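Long-range contact in secreted in xylem 3 (Fusarium oxysporum, PDB 5OD4), which is a secreted effector of a fungal plant pathogen, known as Avr2, that suppresses plant immunity and is probably itself recognised by the host: residues Ser14-Thr23 with Ala41-Glu52. Residues are numbered along the deposited sequence; the frame is centred on the assembly and turned at random.
Sequences STSFTTSFST and AGNSGLNHRIYE. With EDO (1,2-ethanediol), chain C; EDO (1,2-ethanediol), chain E.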
loop_
_atom_site.group_PDB
_atom_site.type_symbol
_atom_site.label_atom_id
_atom_site.label_comp_id
_atom_site.label_asym_id
_atom_site.label_seq_id
_atom_site.Cartn_x
_atom_site.Cartn_y
_atom_site.Cartn_z
ATOM N N SER A 14 -13.447 -9.409 -6.337
ATOM C CA SER A 14 -12.736 -10.656 -6.136
ATOM C C SER A 14 -11.268 -10.581 -6.503
ATOM O O SER A 14 -10.504 -11.432 -6.075
ATOM C CB SER A 14 -13.374 -11.775 -6.954
ATOM O OG SER A 14 -13.290 -11.479 -8.356
ATOM N N THR A 15 -10.867 -9.626 -7.343
ATOM C CA THR A 15 -9.457 -9.506 -7.700
ATOM C C THR A 15 -8.772 -8.354 -6.963
ATOM O O THR A 15 -7.627 -8.003 -7.275
ATOM C CB THR A 15 -9.284 -9.357 -9.192
ATOM O OG1 THR A 15 -9.979 -8.179 -9.580
ATOM C CG2 THR A 15 -9.743 -10.569 -9.971
ATOM N N SER A 16 -9.462 -7.714 -6.048
ATOM C CA SER A 16 -8.816 -6.723 -5.202
ATOM C C SER A 16 -7.949 -7.401 -4.154
ATOM O O SER A 16 -8.201 -8.543 -3.766
ATOM C CB SER A 16 -9.863 -5.871 -4.514
ATOM O OG SER A 16 -10.754 -5.233 -5.437
ATOM N N PHE A 17 -6.982 -6.649 -3.658
ATOM C CA PHE A 17 -6.153 -7.108 -2.545
ATOM C C PHE A 17 -6.248 -6.091 -1.429
ATOM O O PHE A 17 -6.089 -4.900 -1.661
ATOM C CB PHE A 17 -4.704 -7.222 -2.982
ATOM C CG PHE A 17 -3.744 -7.590 -1.881
ATOM C CD1 PHE A 17 -3.738 -8.852 -1.335
ATOM C CD2 PHE A 17 -2.831 -6.675 -1.413
ATOM C CE1 PHE A 17 -2.855 -9.184 -0.312
ATOM C CE2 PHE A 17 -1.926 -6.997 -0.423
ATOM C CZ PHE A 17 -1.932 -8.254 0.124
ATOM N N THR A 18 -6.471 -6.570 -0.205
ATOM C CA THR A 18 -6.448 -5.728 0.975
ATOM C C THR A 18 -5.565 -6.353 2.019
ATOM O O THR A 18 -5.539 -7.573 2.197
ATOM C CB THR A 18 -7.850 -5.539 1.526
ATOM O OG1 THR A 18 -8.434 -6.814 1.832
ATOM C CG2 THR A 18 -8.731 -4.807 0.554
ATOM N N THR A 19 -4.859 -5.501 2.746
ATOM C CA THR A 19 -4.097 -5.941 3.905
ATOM C C THR A 19 -3.958 -4.774 4.873
ATOM O O THR A 19 -4.136 -3.643 4.502
ATOM C CB THR A 19 -2.730 -6.527 3.493
ATOM O OG1 THR A 19 -2.173 -7.206 4.614
ATOM C CG2 THR A 19 -1.754 -5.493 2.949
ATOM N N SER A 20 -3.645 -5.092 6.109
ATOM C CA SER A 20 -3.322 -4.064 7.075
ATOM C C SER A 20 -2.022 -4.391 7.751
ATOM O O SER A 20 -1.620 -5.541 7.821
ATOM C CB SER A 20 -4.412 -3.907 8.087
ATOM O OG SER A 20 -4.582 -5.091 8.818
ATOM N N PHE A 21 -1.374 -3.364 8.278
ATOM C CA PHE A 21 -0.113 -3.566 8.974
ATOM C C PHE A 21 0.114 -2.477 9.986
ATOM O O PHE A 21 -0.417 -1.381 9.890
ATOM C CB PHE A 21 1.079 -3.681 8.021
ATOM C CG PHE A 21 1.360 -2.434 7.212
ATOM C CD1 PHE A 21 0.700 -2.204 6.019
ATOM C CD2 PHE A 21 2.258 -1.467 7.657
ATOM C CE1 PHE A 21 0.984 -1.072 5.262
ATOM C CE2 PHE A 21 2.532 -0.358 6.907
ATOM C CZ PHE A 21 1.890 -0.154 5.720
ATOM N N SER A 22 0.951 -2.826 10.957
ATOM C CA SER A 22 1.455 -1.920 11.975
ATOM C C SER A 22 2.918 -1.534 11.647
ATOM O O SER A 22 3.618 -2.201 10.908
ATOM C CB SER A 22 1.372 -2.592 13.369
ATOM O OG SER A 22 0.056 -2.929 13.744
ATOM N N THR A 23 3.333 -0.439 12.233
ATOM C CA THR A 23 4.746 -0.025 12.216
ATOM C C THR A 23 5.263 -0.153 13.654
ATOM O O THR A 23 4.666 0.382 14.602
ATOM C CB THR A 23 4.879 1.420 11.709
ATOM O OG1 THR A 23 4.427 1.465 10.339
ATOM C CG2 THR A 23 6.248 1.977 11.868
ATOM N N ALA A 41 0.166 -10.062 -4.459
ATOM C CA ALA A 41 -0.890 -9.294 -3.836
ATOM C C ALA A 41 -2.159 -10.055 -4.043
ATOM O O ALA A 41 -2.986 -9.663 -4.877
ATOM C CB ALA A 41 -0.917 -7.878 -4.386
ATOM N N GLY A 42 -2.358 -11.169 -3.305
ATOM C CA GLY A 42 -3.567 -11.965 -3.376
ATOM C C GLY A 42 -3.912 -12.307 -4.805
ATOM O O GLY A 42 -3.062 -12.749 -5.625
ATOM N N ASN A 43 -5.190 -12.150 -5.111
ATOM C CA ASN A 43 -5.706 -12.481 -6.409
ATOM C C ASN A 43 -5.709 -11.367 -7.419
ATOM O O ASN A 43 -6.351 -11.421 -8.446
ATOM C CB ASN A 43 -7.094 -13.059 -6.185
ATOM C CG ASN A 43 -7.045 -14.355 -5.380
ATOM O OD1 ASN A 43 -6.200 -15.214 -5.646
ATOM N ND2 ASN A 43 -7.926 -14.489 -4.391
ATOM N N SER A 44 -4.911 -10.335 -7.200
ATOM C CA SER A 44 -4.920 -9.190 -8.104
ATOM C C SER A 44 -4.111 -9.307 -9.375
ATOM O O SER A 44 -4.256 -8.469 -10.245
ATOM C CB SER A 44 -4.353 -7.954 -7.357
ATOM O OG SER A 44 -2.944 -8.077 -7.171
ATOM N N GLY A 45 -3.252 -10.304 -9.503
ATOM C CA GLY A 45 -2.315 -10.370 -10.655
ATOM C C GLY A 45 -1.108 -9.440 -10.590
ATOM O O GLY A 45 -0.281 -9.386 -11.522
ATOM N N LEU A 46 -0.958 -8.774 -9.450
ATOM C CA LEU A 46 0.164 -7.884 -9.175
ATOM C C LEU A 46 0.922 -8.409 -7.977
ATOM O O LEU A 46 0.426 -9.226 -7.199
ATOM C CB LEU A 46 -0.325 -6.453 -8.905
ATOM C CG LEU A 46 -1.158 -5.839 -10.010
ATOM C CD1 LEU A 46 -1.676 -4.488 -9.533
ATOM C CD2 LEU A 46 -0.386 -5.718 -11.310
ATOM N N ASN A 47 2.141 -7.878 -7.844
ATOM C CA ASN A 47 2.967 -8.089 -6.674
ATOM C C ASN A 47 3.095 -6.805 -5.862
ATOM O O ASN A 47 2.891 -5.701 -6.390
ATOM C CB ASN A 47 4.338 -8.591 -7.067
ATOM C CG ASN A 47 4.302 -9.957 -7.733
ATOM O OD1 ASN A 47 3.479 -10.785 -7.381
ATOM N ND2 ASN A 47 5.246 -10.192 -8.626
ATOM N N HIS A 48 3.470 -6.938 -4.588
ATOM C CA HIS A 48 3.637 -5.789 -3.724
ATOM C C HIS A 48 4.730 -6.041 -2.717
ATOM O O HIS A 48 5.081 -7.187 -2.412
ATOM C CB HIS A 48 2.327 -5.423 -2.997
ATOM C CG HIS A 48 1.990 -6.328 -1.848
ATOM N ND1 HIS A 48 1.832 -7.691 -1.949
ATOM C CD2 HIS A 48 1.820 -6.028 -0.541
ATOM C CE1 HIS A 48 1.571 -8.177 -0.744
ATOM N NE2 HIS A 48 1.542 -7.193 0.129
ATOM N N ARG A 49 5.257 -4.958 -2.141
ATOM C CA ARG A 49 6.110 -5.072 -0.973
ATOM C C ARG A 49 5.893 -3.870 -0.088
ATOM O O ARG A 49 5.662 -2.766 -0.568
ATOM C CB ARG A 49 7.586 -5.250 -1.338
ATOM C CG ARG A 49 8.134 -4.199 -2.274
ATOM C CD ARG A 49 9.593 -4.471 -2.578
ATOM N NE ARG A 49 10.145 -3.400 -3.384
ATOM C CZ ARG A 49 11.342 -3.423 -3.914
ATOM N NH1 ARG A 49 12.144 -4.470 -3.766
ATOM N NH2 ARG A 49 11.736 -2.395 -4.634
ATOM N N ILE A 50 5.990 -4.105 1.218
ATOM C CA ILE A 50 5.799 -3.109 2.265
ATOM C C ILE A 50 7.036 -3.184 3.132
ATOM O O ILE A 50 7.351 -4.252 3.660
ATOM C CB ILE A 50 4.530 -3.400 3.088
ATOM C CG1 ILE A 50 3.272 -3.473 2.204
ATOM C CG2 ILE A 50 4.385 -2.361 4.176
ATOM C CD1 ILE A 50 2.063 -4.062 2.886
ATOM N N TYR A 51 7.772 -2.088 3.236
ATOM C CA TYR A 51 9.082 -2.125 3.866
ATOM C C TYR A 51 9.455 -0.775 4.386
ATOM O O TYR A 51 8.698 0.167 4.268
ATOM C CB TYR A 51 10.127 -2.687 2.897
ATOM C CG TYR A 51 10.345 -1.876 1.652
ATOM C CD1 TYR A 51 9.466 -1.954 0.572
ATOM C CD2 TYR A 51 11.439 -1.057 1.520
ATOM C CE1 TYR A 51 9.681 -1.238 -0.593
ATOM C CE2 TYR A 51 11.684 -0.368 0.343
ATOM C CZ TYR A 51 10.815 -0.462 -0.712
ATOM O OH TYR A 51 11.083 0.210 -1.888
ATOM N N GLU A 52 10.636 -0.685 4.992
ATOM C CA GLU A 52 11.166 0.585 5.476
ATOM C C GLU A 52 12.514 0.871 4.849
ATOM O O GLU A 52 13.259 -0.043 4.481
ATOM C CB GLU A 52 11.268 0.591 7.005
ATOM C CG GLU A 52 9.850 0.533 7.622
ATOM C CD GLU A 52 9.800 0.005 9.049
ATOM O OE1 GLU A 52 10.695 -0.778 9.432
ATOM O OE2 GLU A 52 8.909 0.456 9.811
HETATM C C1 EDO C . 5.151 -7.858 1.392
HETATM O O1 EDO C . 6.164 -6.913 1.885
HETATM C C2 EDO C . 4.601 -8.873 2.389
HETATM O O2 EDO C . 4.108 -8.148 3.502
HETATM C C1 EDO E . 13.716 -3.876 4.396
HETATM O O1 EDO E . 14.321 -2.564 4.267
HETATM C C2 EDO E . 12.993 -4.066 5.742
HETATM O O2 EDO E . 11.833 -3.222 5.824
HETATM O O HOH W 1 -6.869 -10.855 -3.179
HETATM O O HOH W 2 6.527 0.799 8.632
#
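With CG anti to the backbone N (chi1 176°), F17 brings its ring up to residues 41-52, where it meets A41 and H48. F21 instead has CG between its backbone N and carbonyl carbon (chi1 64°), which sets its ring against I50. A41 CB lies over one face of the F17 ring, 4.0 Å from the ring centroid, in a CH-pi contact. At the far end of the ring, F17 CE2 sits above one face of the H48 imidazole, 3.5 Å from H48 NE2. The two ring planes are oblique, at 55°. E39 O accepts a hydrogen bond from H48 ND1 and helps fix the imidazole. I50 CG2 stands over the F21 ring, 3.8 Å from its centroid, while I50 CD1 meets T19 CG2 tip to tip. At one end, water 1 links S16 O to N43 N. At the other, water 2 joins T23 OG1 to E52 OE2, and R30 forms a salt bridge with E52 OE1. Strands 17-21 and 47-52 run nearly parallel, 10.4 Å apart, in different antiparallel sheets. This is face-to-face side-chain packing in a beta-sandwich, with the edge strand 17-21 of one sheet over the inner strand 47-53 of the other.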